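Local coordinates for alginate biosynthesis protein AlgX (Pseudomonas aeruginosa, PDB 4KNC) that takes part in the O-acetylation of the exopolysaccharide alginate and protects the polymer from degradation as it crosses the periplasm, at residues R89-R94 / F105-A110; T55-S60 / K112-T117; T360-S365 / Q425-Q430; V317-S322 / G394-F399. All coordinates share one frame; numbering follows the deposited sequence.

Interaction 1 (R89-R94 / F105-A110); sequences RGLVNR and FDYELA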
loop_
_atom_site.group_PDB
_atom_site.type_symbol
_atom_site.label_atom_id
_atom_site.label_comp_id
_atom_site.label_asym_id
_atom_site.label_seq_id
_atom_site.Cartn_x
_atom_site.Cartn_y
_atom_site.Cartn_z
ATOM N N ARG A 89 -2.372 -17.199 -2.864
ATOM C CA ARG A 89 -1.779 -18.250 -3.669
ATOM C C ARG A 89 -2.639 -19.497 -3.554
ATOM O O ARG A 89 -2.731 -20.284 -4.484
ATOM C CB ARG A 89 -0.335 -18.525 -3.209
ATOM C CG ARG A 89 0.563 -17.285 -3.317
ATOM C CD ARG A 89 1.969 -17.505 -2.732
ATOM N NE ARG A 89 2.823 -18.335 -3.586
ATOM C CZ ARG A 89 3.049 -19.633 -3.389
ATOM N NH1 ARG A 89 2.475 -20.265 -2.365
ATOM N NH2 ARG A 89 3.856 -20.297 -4.213
ATOM N N GLY A 90 -3.274 -19.674 -2.402
ATOM C CA GLY A 90 -4.136 -20.824 -2.202
ATOM C C GLY A 90 -5.390 -20.746 -3.073
ATOM O O GLY A 90 -5.786 -21.749 -3.679
ATOM N N LEU A 91 -6.007 -19.563 -3.154
ATOM C CA LEU A 91 -7.212 -19.408 -3.968
ATOM C C LEU A 91 -6.910 -19.584 -5.441
ATOM O O LEU A 91 -7.706 -20.159 -6.174
ATOM C CB LEU A 91 -7.882 -18.051 -3.739
ATOM C CG LEU A 91 -8.609 -17.908 -2.403
ATOM C CD1 LEU A 91 -8.850 -16.435 -2.095
ATOM C CD2 LEU A 91 -9.922 -18.686 -2.401
ATOM N N VAL A 92 -5.764 -19.099 -5.896
ATOM C CA VAL A 92 -5.510 -19.155 -7.334
ATOM C C VAL A 92 -4.871 -20.478 -7.747
ATOM O O VAL A 92 -5.288 -21.127 -8.719
ATOM C CB VAL A 92 -4.634 -17.983 -7.805
ATOM C CG1 VAL A 92 -4.296 -18.142 -9.269
ATOM C CG2 VAL A 92 -5.347 -16.651 -7.575
ATOM N N ASN A 93 -3.854 -20.879 -6.997
ATOM C CA ASN A 93 -3.085 -22.064 -7.340
ATOM C C ASN A 93 -3.380 -23.253 -6.431
ATOM O O ASN A 93 -2.505 -24.091 -6.190
ATOM C CB ASN A 93 -1.594 -21.740 -7.361
ATOM C CG ASN A 93 -1.193 -20.937 -8.591
ATOM O OD1 ASN A 93 -0.733 -19.791 -8.482
ATOM N ND2 ASN A 93 -1.357 -21.543 -9.773
ATOM N N ARG A 94 -4.612 -23.303 -5.921
ATOM C CA ARG A 94 -5.139 -24.495 -5.253
ATOM C C ARG A 94 -4.628 -25.824 -5.837
ATOM O O ARG A 94 -4.157 -26.684 -5.098
ATOM C CB ARG A 94 -6.670 -24.489 -5.295
ATOM C CG ARG A 94 -7.309 -25.646 -4.539
ATOM C CD ARG A 94 -8.796 -25.758 -4.825
ATOM N NE ARG A 94 -9.452 -26.637 -3.864
ATOM C CZ ARG A 94 -10.723 -27.015 -3.946
ATOM N NH1 ARG A 94 -11.470 -26.592 -4.954
ATOM N NH2 ARG A 94 -11.241 -27.814 -3.024
ATOM N N PHE A 105 -7.403 -27.847 2.937
ATOM C CA PHE A 105 -7.621 -26.420 2.704
ATOM C C PHE A 105 -9.074 -26.138 2.357
ATOM O O PHE A 105 -9.535 -26.497 1.277
ATOM C CB PHE A 105 -6.687 -25.951 1.583
ATOM C CG PHE A 105 -6.932 -24.543 1.107
ATOM C CD1 PHE A 105 -7.137 -23.506 2.009
ATOM C CD2 PHE A 105 -6.909 -24.254 -0.253
ATOM C CE1 PHE A 105 -7.350 -22.195 1.563
ATOM C CE2 PHE A 105 -7.124 -22.955 -0.720
ATOM C CZ PHE A 105 -7.342 -21.918 0.191
ATOM N N ASP A 106 -9.796 -25.501 3.273
ATOM C CA ASP A 106 -11.211 -25.157 3.048
ATOM C C ASP A 106 -11.359 -24.094 1.962
ATOM O O ASP A 106 -11.704 -22.947 2.246
ATOM C CB ASP A 106 -11.847 -24.655 4.345
ATOM C CG ASP A 106 -13.356 -24.849 4.385
ATOM O OD1 ASP A 106 -14.026 -24.747 3.339
ATOM O OD2 ASP A 106 -13.880 -25.090 5.490
ATOM N N TYR A 107 -11.102 -24.487 0.717
ATOM C CA TYR A 107 -11.141 -23.568 -0.421
ATOM C C TYR A 107 -12.457 -22.800 -0.579
ATOM O O TYR A 107 -12.447 -21.593 -0.844
ATOM C CB TYR A 107 -10.804 -24.306 -1.721
ATOM C CG TYR A 107 -11.113 -23.507 -2.962
ATOM C CD1 TYR A 107 -10.225 -22.553 -3.431
ATOM C CD2 TYR A 107 -12.284 -23.717 -3.672
ATOM C CE1 TYR A 107 -10.496 -21.817 -4.574
ATOM C CE2 TYR A 107 -12.576 -22.977 -4.816
ATOM C CZ TYR A 107 -11.673 -22.031 -5.260
ATOM O OH TYR A 107 -11.945 -21.287 -6.384
ATOM N N GLU A 108 -13.586 -23.484 -0.413
ATOM C CA GLU A 108 -14.871 -22.823 -0.620
ATOM C C GLU A 108 -15.101 -21.758 0.451
ATOM O O GLU A 108 -15.647 -20.688 0.177
ATOM C CB GLU A 108 -16.031 -23.834 -0.653
ATOM C CG GLU A 108 -15.981 -24.828 -1.820
ATOM C CD GLU A 108 -16.076 -24.155 -3.182
ATOM O OE1 GLU A 108 -16.612 -23.035 -3.248
ATOM O OE2 GLU A 108 -15.607 -24.736 -4.188
ATOM N N LEU A 109 -14.659 -22.046 1.672
ATOM C CA LEU A 109 -14.820 -21.086 2.757
ATOM C C LEU A 109 -13.970 -19.844 2.514
ATOM O O LEU A 109 -14.429 -18.712 2.720
ATOM C CB LEU A 109 -14.438 -21.713 4.089
ATOM C CG LEU A 109 -14.607 -20.778 5.277
ATOM C CD1 LEU A 109 -16.067 -20.348 5.342
ATOM C CD2 LEU A 109 -14.160 -21.458 6.554
ATOM N N ALA A 110 -12.728 -20.068 2.082
ATOM C CA ALA A 110 -11.818 -18.978 1.756
ATOM C C ALA A 110 -12.396 -18.102 0.647
ATOM O O ALA A 110 -12.417 -16.880 0.758
ATOM C CB ALA A 110 -10.434 -19.527 1.343
HETATM O O HOH W 1 -8.734 -26.992 -1.151
#
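The short helix 89-93 and the first turn of helix 107-123 meet in the SGNH hydrolase-like domain, where Arg-94 lies flat on Tyr-107. The guanidinium and the phenol ring are nearly parallel, their planes 12° apart. CD of Arg-94 sits over the ring face, 4.0 Å from the centroid of Tyr-107, a CH-pi contact. Further along, Arg-94 NH1 comes 3.3 Å from Tyr-107 CD2. The arginine chain is extended from CG to NE, and CG is anti to the backbone N (chi1 -176°). This carries the charged end across the tyrosine. There NH1 forms a salt bridge with Asp-136. A water bridges the segments: it accepts from Arg-94 NE at 2.8 Å and donates to Phe-105 O at 2.6 Å.

Helix 107-123 starts at this contact. Asp-106 is its N-cap, and OD1 accepts from Leu-109 N, met from above the carboxylate plane. The next turn brings Ala-110 to helix 89-93. Leu-91 CD2 touches both Tyr-107 CE1 and Ala-110 CB, each at 3.9 Å. Leu-91 O lies at the edge of the Tyr-107 ring, near its plane. Phe-105 turns its own edge to the backbone of Gly-90, with CE2 3.5 Å from Gly-90 O.

Interaction 2 (T55-S60 / K112-T117); sequences TDFGTS and KNYLAT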
loop_
_atom_site.group_PDB
_atom_site.type_symbol
_atom_site.label_atom_id
_atom_site.label_comp_id
_atom_site.label_asym_id
_atom_site.label_seq_id
_atom_site.Cartn_x
_atom_site.Cartn_y
_atom_site.Cartn_z
ATOM N N THR A 55 -8.419 -18.691 5.491
ATOM C CA THR A 55 -9.837 -18.573 5.142
ATOM C C THR A 55 -10.444 -17.283 5.654
ATOM O O THR A 55 -11.603 -16.997 5.388
ATOM C CB THR A 55 -10.676 -19.724 5.728
ATOM O OG1 THR A 55 -10.500 -19.760 7.150
ATOM C CG2 THR A 55 -10.251 -21.067 5.127
ATOM N N ASP A 56 -9.672 -16.496 6.397
ATOM C CA ASP A 56 -10.194 -15.257 6.979
ATOM C C ASP A 56 -9.754 -14.048 6.160
ATOM O O ASP A 56 -8.586 -13.931 5.832
ATOM C CB ASP A 56 -9.707 -15.113 8.423
ATOM C CG ASP A 56 -8.195 -15.017 8.514
ATOM O OD1 ASP A 56 -7.514 -16.024 8.213
ATOM O OD2 ASP A 56 -7.687 -13.928 8.860
ATOM N N PHE A 57 -10.687 -13.151 5.827
ATOM C CA PHE A 57 -10.372 -11.974 5.014
ATOM C C PHE A 57 -11.096 -10.737 5.550
ATOM O O PHE A 57 -12.059 -10.861 6.291
ATOM C CB PHE A 57 -10.754 -12.214 3.544
ATOM C CG PHE A 57 -9.945 -13.291 2.886
ATOM C CD1 PHE A 57 -8.687 -13.017 2.392
ATOM C CD2 PHE A 57 -10.435 -14.583 2.780
ATOM C CE1 PHE A 57 -7.912 -14.015 1.801
ATOM C CE2 PHE A 57 -9.676 -15.586 2.186
ATOM C CZ PHE A 57 -8.410 -15.298 1.691
ATOM N N GLY A 58 -10.632 -9.550 5.179
ATOM C CA GLY A 58 -11.302 -8.323 5.583
ATOM C C GLY A 58 -10.676 -7.602 6.767
ATOM O O GLY A 58 -9.475 -7.722 7.037
ATOM N N THR A 59 -11.500 -6.836 7.473
ATOM C CA THR A 59 -11.037 -6.048 8.597
ATOM C C THR A 59 -12.195 -5.779 9.559
ATOM O O THR A 59 -13.313 -6.231 9.330
ATOM C CB THR A 59 -10.445 -4.705 8.130
ATOM O OG1 THR A 59 -9.948 -3.983 9.267
ATOM C CG2 THR A 59 -11.510 -3.865 7.423
ATOM N N SER A 60 -11.913 -5.041 10.629
ATOM C CA SER A 60 -12.916 -4.693 11.638
ATOM C C SER A 60 -13.897 -3.645 11.130
ATOM O O SER A 60 -13.658 -3.017 10.093
ATOM C CB SER A 60 -12.223 -4.131 12.872
ATOM O OG SER A 60 -11.649 -2.873 12.577
ATOM N N LYS A 112 -15.516 -17.801 -0.404
ATOM C CA LYS A 112 -16.722 -17.151 0.088
ATOM C C LYS A 112 -16.352 -15.908 0.911
ATOM O O LYS A 112 -16.881 -14.816 0.703
ATOM C CB LYS A 112 -17.489 -18.158 0.961
ATOM C CG LYS A 112 -18.861 -17.725 1.384
ATOM C CD LYS A 112 -19.350 -18.505 2.596
ATOM C CE LYS A 112 -19.506 -19.980 2.302
ATOM N NZ LYS A 112 -19.638 -20.758 3.572
ATOM N N ASN A 113 -15.422 -16.075 1.847
ATOM C CA ASN A 113 -15.013 -14.947 2.682
ATOM C C ASN A 113 -14.327 -13.820 1.899
ATOM O O ASN A 113 -14.589 -12.631 2.120
ATOM C CB ASN A 113 -14.166 -15.443 3.852
ATOM C CG ASN A 113 -15.002 -16.165 4.883
ATOM O OD1 ASN A 113 -16.210 -15.934 4.976
ATOM N ND2 ASN A 113 -14.381 -17.046 5.647
ATOM N N TYR A 114 -13.473 -14.210 0.957
ATOM C CA TYR A 114 -12.854 -13.260 0.045
ATOM C C TYR A 114 -13.914 -12.451 -0.721
ATOM O O TYR A 114 -13.882 -11.208 -0.734
ATOM C CB TYR A 114 -11.927 -14.004 -0.923
ATOM C CG TYR A 114 -11.217 -13.091 -1.901
ATOM C CD1 TYR A 114 -11.787 -12.777 -3.128
ATOM C CD2 TYR A 114 -9.977 -12.539 -1.591
ATOM C CE1 TYR A 114 -11.142 -11.933 -4.036
ATOM C CE2 TYR A 114 -9.317 -11.693 -2.489
ATOM C CZ TYR A 114 -9.908 -11.398 -3.711
ATOM O OH TYR A 114 -9.273 -10.561 -4.598
ATOM N N LEU A 115 -14.871 -13.147 -1.339
ATOM C CA LEU A 115 -15.907 -12.461 -2.131
ATOM C C LEU A 115 -16.742 -11.503 -1.285
ATOM O O LEU A 115 -17.071 -10.384 -1.726
ATOM C CB LEU A 115 -16.816 -13.479 -2.821
ATOM C CG LEU A 115 -16.160 -14.193 -4.001
ATOM C CD1 LEU A 115 -17.026 -15.344 -4.448
ATOM C CD2 LEU A 115 -15.915 -13.208 -5.148
ATOM N N ALA A 116 -17.068 -11.943 -0.067
ATOM C CA ALA A 116 -17.748 -11.079 0.899
ATOM C C ALA A 116 -16.946 -9.796 1.164
ATOM O O ALA A 116 -17.514 -8.699 1.259
ATOM C CB ALA A 116 -18.009 -11.840 2.210
ATOM N N THR A 117 -15.624 -9.940 1.274
ATOM C CA THR A 117 -14.750 -8.784 1.494
ATOM C C THR A 117 -14.738 -7.811 0.315
ATOM O O THR A 117 -14.799 -6.586 0.490
ATOM C CB THR A 117 -13.303 -9.255 1.809
ATOM O OG1 THR A 117 -13.313 -9.997 3.030
ATOM C CG2 THR A 117 -12.346 -8.080 1.944
#
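Phe-57 and Tyr-114 meet at right angles. The edge of the Tyr-114 ring is directed toward the face of Phe-57, with centroids 5.7 Å apart and planes at 90°, a T-shaped pair. The same face of Phe-57 is covered more closely by Tyr-114 CB, which lies over it 4.2 Å from the Phe-57 centroid. A chi1 of -179° swings the tyrosine ring to the side of its carbonyl carbon and stands it edge-on over that face. The hydroxyl beyond it bonds to Tyr-85 O. Asn-113 CB comes to the edge of the Phe-57 ring, near its plane, 4.0 Å from Phe-57 CD2. At the root of the phenylalanine, Thr-117 OG1 lies 3.4 Å from Phe-57 CB.

Asn-113 supplies the hydrogen bond between the segments. Its ND2 donates to Thr-55 O at 2.8 Å, and the bond is fairly straight, 165° at the hydrogen. The acceptor lies in the amide plane of Asn-113. The donor is tilted somewhat from the carbonyl plane of Thr-55.

Gly-58 passes close to Thr-117, whose CG2 is 3.8 Å from Gly-58 CA. The nitrogen of Gly-58 bonds to the hydroxyl of Tyr-85, on strand 80-85. The contact thus lays the loop before helix 61-76 along one side of helix 107-123. It is mainly apolar, with one direct hydrogen bond between the segments, which probably helps set the position of the loop backbone on the helix.

Interaction 3 (T360-S365 / Q425-Q430); sequences TYSDPS and QGLEVQ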
loop_
_atom_site.group_PDB
_atom_site.type_symbol
_atom_site.label_atom_id
_atom_site.label_comp_id
_atom_site.label_asym_id
_atom_site.label_seq_id
_atom_site.Cartn_x
_atom_site.Cartn_y
_atom_site.Cartn_z
ATOM N N THR A 360 8.609 18.868 8.564
ATOM C CA THR A 360 9.639 18.577 7.574
ATOM C C THR A 360 11.076 18.562 8.105
ATOM O O THR A 360 11.621 19.601 8.489
ATOM C CB THR A 360 9.566 19.568 6.408
ATOM O OG1 THR A 360 8.273 19.485 5.792
ATOM C CG2 THR A 360 10.647 19.251 5.382
ATOM N N TYR A 361 11.683 17.377 8.109
ATOM C CA TYR A 361 13.111 17.220 8.408
ATOM C C TYR A 361 13.996 17.917 7.378
ATOM O O TYR A 361 13.635 18.024 6.205
ATOM C CB TYR A 361 13.501 15.744 8.419
ATOM C CG TYR A 361 13.103 14.982 9.655
ATOM C CD1 TYR A 361 13.551 15.369 10.911
ATOM C CD2 TYR A 361 12.298 13.854 9.564
ATOM C CE1 TYR A 361 13.197 14.662 12.042
ATOM C CE2 TYR A 361 11.936 13.143 10.687
ATOM C CZ TYR A 361 12.390 13.548 11.923
ATOM O OH TYR A 361 12.028 12.831 13.042
ATOM N N SER A 362 15.168 18.370 7.809
ATOM C CA SER A 362 16.123 18.961 6.880
ATOM C C SER A 362 16.778 17.887 6.007
ATOM O O SER A 362 17.221 18.167 4.899
ATOM C CB SER A 362 17.176 19.797 7.621
ATOM O OG SER A 362 17.802 19.059 8.654
ATOM N N ASP A 363 16.812 16.655 6.510
ATOM C CA ASP A 363 17.411 15.532 5.795
ATOM C C ASP A 363 16.340 14.508 5.401
ATOM O O ASP A 363 15.768 13.830 6.263
ATOM C CB ASP A 363 18.477 14.875 6.677
ATOM C CG ASP A 363 19.318 13.849 5.935
ATOM O OD1 ASP A 363 18.917 13.411 4.836
ATOM O OD2 ASP A 363 20.389 13.477 6.471
ATOM N N PRO A 364 16.085 14.378 4.087
ATOM C CA PRO A 364 15.035 13.509 3.533
ATOM C C PRO A 364 15.270 12.031 3.815
ATOM O O PRO A 364 14.406 11.213 3.495
ATOM C CB PRO A 364 15.131 13.756 2.022
ATOM C CG PRO A 364 15.844 15.060 1.881
ATOM C CD PRO A 364 16.805 15.110 3.032
ATOM N N SER A 365 16.414 11.691 4.400
ATOM C CA SER A 365 16.732 10.293 4.674
ATOM C C SER A 365 16.311 9.895 6.084
ATOM O O SER A 365 16.640 8.804 6.554
ATOM C CB SER A 365 18.226 10.019 4.472
ATOM O OG SER A 365 19.004 10.696 5.448
ATOM N N GLN A 425 24.209 14.693 11.620
ATOM C CA GLN A 425 24.660 15.888 12.327
ATOM C C GLN A 425 24.155 17.145 11.628
ATOM O O GLN A 425 24.075 17.198 10.397
ATOM C CB GLN A 425 26.187 15.914 12.476
ATOM C CG GLN A 425 26.956 16.140 11.184
ATOM C CD GLN A 425 28.434 15.831 11.328
ATOM O OE1 GLN A 425 28.854 15.188 12.291
ATOM N NE2 GLN A 425 29.231 16.285 10.367
ATOM N N GLY A 426 23.795 18.144 12.426
ATOM C CA GLY A 426 23.260 19.387 11.904
ATOM C C GLY A 426 21.761 19.336 11.677
ATOM O O GLY A 426 21.134 20.379 11.499
ATOM N N LEU A 427 21.197 18.126 11.697
ATOM C CA LEU A 427 19.785 17.890 11.364
ATOM C C LEU A 427 18.815 18.814 12.089
ATOM O O LEU A 427 18.820 18.902 13.320
ATOM C CB LEU A 427 19.386 16.434 11.636
ATOM C CG LEU A 427 17.935 16.050 11.299
ATOM C CD1 LEU A 427 17.690 16.153 9.814
ATOM C CD2 LEU A 427 17.583 14.651 11.783
ATOM N N GLU A 428 17.985 19.500 11.310
ATOM C CA GLU A 428 16.962 20.378 11.860
ATOM C C GLU A 428 15.580 19.867 11.490
ATOM O O GLU A 428 15.444 18.875 10.771
ATOM C CB GLU A 428 17.121 21.797 11.325
ATOM C CG GLU A 428 18.432 22.459 11.674
ATOM C CD GLU A 428 18.471 23.904 11.219
ATOM O OE1 GLU A 428 17.729 24.254 10.274
ATOM O OE2 GLU A 428 19.234 24.693 11.815
ATOM N N VAL A 429 14.555 20.557 11.980
ATOM C CA VAL A 429 13.178 20.207 11.657
ATOM C C VAL A 429 12.288 21.443 11.651
ATOM O O VAL A 429 12.495 22.385 12.434
ATOM C CB VAL A 429 12.619 19.120 12.615
ATOM C CG1 VAL A 429 12.435 19.673 14.022
ATOM C CG2 VAL A 429 11.316 18.551 12.079
ATOM N N GLN A 430 11.317 21.440 10.741
ATOM C CA GLN A 430 10.372 22.539 10.587
ATOM C C GLN A 430 8.948 22.053 10.850
ATOM O O GLN A 430 8.439 21.199 10.133
ATOM C CB GLN A 430 10.481 23.116 9.168
ATOM C CG GLN A 430 9.209 23.774 8.626
ATOM C CD GLN A 430 8.860 25.065 9.339
ATOM O OE1 GLN A 430 9.740 25.815 9.753
ATOM N NE2 GLN A 430 7.566 25.331 9.483
#
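Tyr-361 sets CD1 of its ring against two methyl groups of the partner segment. Val-429 CG2 is 4.1 Å from this atom, and Leu-427 CD2 is 4.2 Å from it. Glu-428 O lies at the edge of the same ring, in its plane. The phenol oxygen reaches farther and bonds to Glu-368 O.

The backbones run antiparallel. Thr-360 and Gln-430 form a hydrogen-bonded pair: Thr-360 N donates to Gln-430 O at 2.8 Å, and Gln-430 N returns a bond to Thr-360 O at 2.9 Å. Tyr-361 and Val-429 are the adjoining non-hydrogen-bonded pair, with both side chains on one face of the sheet. Thr-360 and Gln-430 start out on the other face. Gln-430 then turns away from Thr-360, and NE2 bonds to Ser-329 OG.

At the strand end, Ser-362 N donates to Glu-428 O at 3.0 Å. The return bond goes to a side chain: Glu-428 N meets Ser-362 OG at 2.7 Å, 165° at the hydrogen. The hydroxyl stands between the backbone N and the carbonyl carbon (chi1 53°), which turns it to the partner strand. Asp-363 then shapes the exit. OD1 accepts from Ser-365 N, an Asx turn, and from Ser-365 OG on the same face of the carboxylate plane. The pairing joins two central strands of a four-stranded antiparallel sheet in the carbohydrate-binding module, which has a second such sheet, consistent with a beta-sandwich.

Interaction 4 (V317-S322 / G394-F399); sequences VDNGCS and GGRYVF
Arg-396 reaches from edge strand 396-400 to Asn-319, the C-prime residue of the Schellman motif that ends helix 307-316. CB starts beside Thr-360 of the neighbouring strand. With chi1 at -178° the side chain leaves on the side of the carbonyl carbon. It stays extended through CD to NE, and this puts the guanidinium at the turn 319-322, clear of the strand. Both terminal nitrogens meet one oxygen. NH1 donates to Asn-319 OD1 at 2.8 Å, nearly along the C=O axis. NH2 reaches Asn-319 OD1 at 3.1 Å, from above the carbonyl plane. The oxygen lies in the guanidinium plane, although the amide itself is turned 52° from it. NH2 also makes a weak bond to Asn-319 O, 2.7 Å away.

That carbonyl is used again by Ser-322 N, which closes a type II' turn over Gly-320 and Cys-321. Asp-358 OD2 ties the same corner together, taking a salt bridge from Arg-396 NH2 and a hydrogen bond from Cys-321 N. The disulfide from Cys-321 to Cys-434 holds the turn to strand 428-435. Gly-320 packs close to the strand, with its CA 3.6 Å from CG1 of Val-398.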
loop_
_atom_site.group_PDB
_atom_site.type_symbol
_atom_site.label_atom_id
_atom_site.label_comp_id
_atom_site.label_asym_id
_atom_site.label_seq_id
_atom_site.Cartn_x
_atom_site.Cartn_y
_atom_site.Cartn_z
ATOM N N VAL A 317 -4.861 14.295 1.764
ATOM C CA VAL A 317 -5.673 14.560 0.574
ATOM C C VAL A 317 -5.639 16.049 0.194
ATOM O O VAL A 317 -5.591 16.383 -0.991
ATOM C CB VAL A 317 -7.124 14.059 0.748
ATOM C CG1 VAL A 317 -7.978 14.449 -0.444
ATOM C CG2 VAL A 317 -7.129 12.565 0.916
ATOM N N ASP A 318 -5.620 16.933 1.199
ATOM C CA ASP A 318 -5.538 18.382 0.962
ATOM C C ASP A 318 -4.199 19.011 1.334
ATOM O O ASP A 318 -4.153 20.139 1.813
ATOM C CB ASP A 318 -6.657 19.129 1.690
ATOM C CG ASP A 318 -8.003 18.888 1.069
ATOM O OD1 ASP A 318 -8.503 17.750 1.200
ATOM O OD2 ASP A 318 -8.557 19.826 0.449
ATOM N N ASN A 319 -3.117 18.281 1.106
ATOM C CA ASN A 319 -1.768 18.823 1.241
ATOM C C ASN A 319 -1.410 19.387 2.625
ATOM O O ASN A 319 -0.636 20.337 2.730
ATOM C CB ASN A 319 -1.504 19.876 0.153
ATOM C CG ASN A 319 -0.053 19.888 -0.298
ATOM O OD1 ASN A 319 0.797 19.195 0.282
ATOM N ND2 ASN A 319 0.243 20.676 -1.327
ATOM N N GLY A 320 -1.967 18.794 3.677
ATOM C CA GLY A 320 -1.675 19.211 5.040
ATOM C C GLY A 320 -1.889 20.691 5.305
ATOM O O GLY A 320 -3.019 21.193 5.265
ATOM N N CYS A 321 -0.793 21.397 5.573
ATOM C CA CYS A 321 -0.863 22.832 5.852
ATOM C C CYS A 321 -0.400 23.680 4.675
ATOM O O CYS A 321 -0.421 24.908 4.746
ATOM C CB CYS A 321 -0.029 23.182 7.087
ATOM S SG CYS A 321 -0.642 22.467 8.620
ATOM N N SER A 322 0.032 23.018 3.606
ATOM C CA SER A 322 0.583 23.702 2.443
ATOM C C SER A 322 -0.450 24.635 1.818
ATOM O O SER A 322 -1.621 24.275 1.670
ATOM C CB SER A 322 1.094 22.685 1.417
ATOM O OG SER A 322 1.818 23.321 0.379
ATOM N N GLY A 394 10.671 14.148 0.953
ATOM C CA GLY A 394 11.439 15.326 1.301
ATOM C C GLY A 394 11.526 15.504 2.803
ATOM O O GLY A 394 11.731 16.615 3.291
ATOM N N GLY A 395 11.359 14.407 3.536
ATOM C CA GLY A 395 11.356 14.449 4.990
ATOM C C GLY A 395 10.068 15.003 5.587
ATOM O O GLY A 395 9.999 15.234 6.790
ATOM N N ARG A 396 9.051 15.219 4.752
ATOM C CA ARG A 396 7.756 15.719 5.215
ATOM C C ARG A 396 6.806 14.609 5.698
ATOM O O ARG A 396 6.747 13.521 5.118
ATOM C CB ARG A 396 7.080 16.544 4.120
ATOM C CG ARG A 396 5.747 17.148 4.519
ATOM C CD ARG A 396 5.211 18.032 3.412
ATOM N NE ARG A 396 3.900 18.593 3.728
ATOM C CZ ARG A 396 2.925 18.738 2.834
ATOM N NH1 ARG A 396 3.117 18.356 1.571
ATOM N NH2 ARG A 396 1.759 19.260 3.195
ATOM N N TYR A 397 6.075 14.920 6.768
ATOM C CA TYR A 397 5.072 14.066 7.394
ATOM C C TYR A 397 3.891 14.967 7.663
ATOM O O TYR A 397 4.079 16.163 7.874
ATOM C CB TYR A 397 5.576 13.553 8.741
ATOM C CG TYR A 397 6.729 12.613 8.652
ATOM C CD1 TYR A 397 8.021 13.083 8.463
ATOM C CD2 TYR A 397 6.533 11.239 8.747
ATOM C CE1 TYR A 397 9.088 12.211 8.382
ATOM C CE2 TYR A 397 7.588 10.361 8.667
ATOM C CZ TYR A 397 8.866 10.847 8.483
ATOM O OH TYR A 397 9.922 9.961 8.402
ATOM N N VAL A 398 2.681 14.408 7.663
ATOM C CA VAL A 398 1.461 15.170 7.951
ATOM C C VAL A 398 0.476 14.295 8.721
ATOM O O VAL A 398 0.269 13.140 8.364
ATOM C CB VAL A 398 0.759 15.630 6.655
ATOM C CG1 VAL A 398 -0.502 16.414 6.983
ATOM C CG2 VAL A 398 1.692 16.473 5.781
ATOM N N PHE A 399 -0.125 14.823 9.784
ATOM C CA PHE A 399 -1.062 14.010 10.571
ATOM C C PHE A 399 -2.100 14.834 11.314
ATOM O O PHE A 399 -1.841 15.968 11.698
ATOM C CB PHE A 399 -0.323 13.065 11.541
ATOM C CG PHE A 399 0.434 13.774 12.646
ATOM C CD1 PHE A 399 1.744 14.177 12.460
ATOM C CD2 PHE A 399 -0.161 14.013 13.876
ATOM C CE1 PHE A 399 2.451 14.812 13.479
ATOM C CE2 PHE A 399 0.539 14.652 14.899
ATOM C CZ PHE A 399 1.844 15.054 14.696
#

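How the interactions relate
The contacts form two groups on opposite sides of the chain's centre. Interactions 1 and 2 belong to the SGNH hydrolase-like domain and share helix 107-123. Their centres are 12 Å apart, and they touch, with Leu-91 and Ala-110 packing on Phe-57. Along the chain, both segments of interaction 1 fall between those of interaction 2. Interactions 3 and 4 follow later, with centres 15 Å apart and their segments alternating. They join through neighbouring strands 355-361 and 396-400 of one sheet in the carbohydrate-binding module. Centres of interactions 1 and 3 are about 48 Å apart. Segment 317-322 spans the boundary between the two domains, and its contact with strand 396-400 ties it to the sheet.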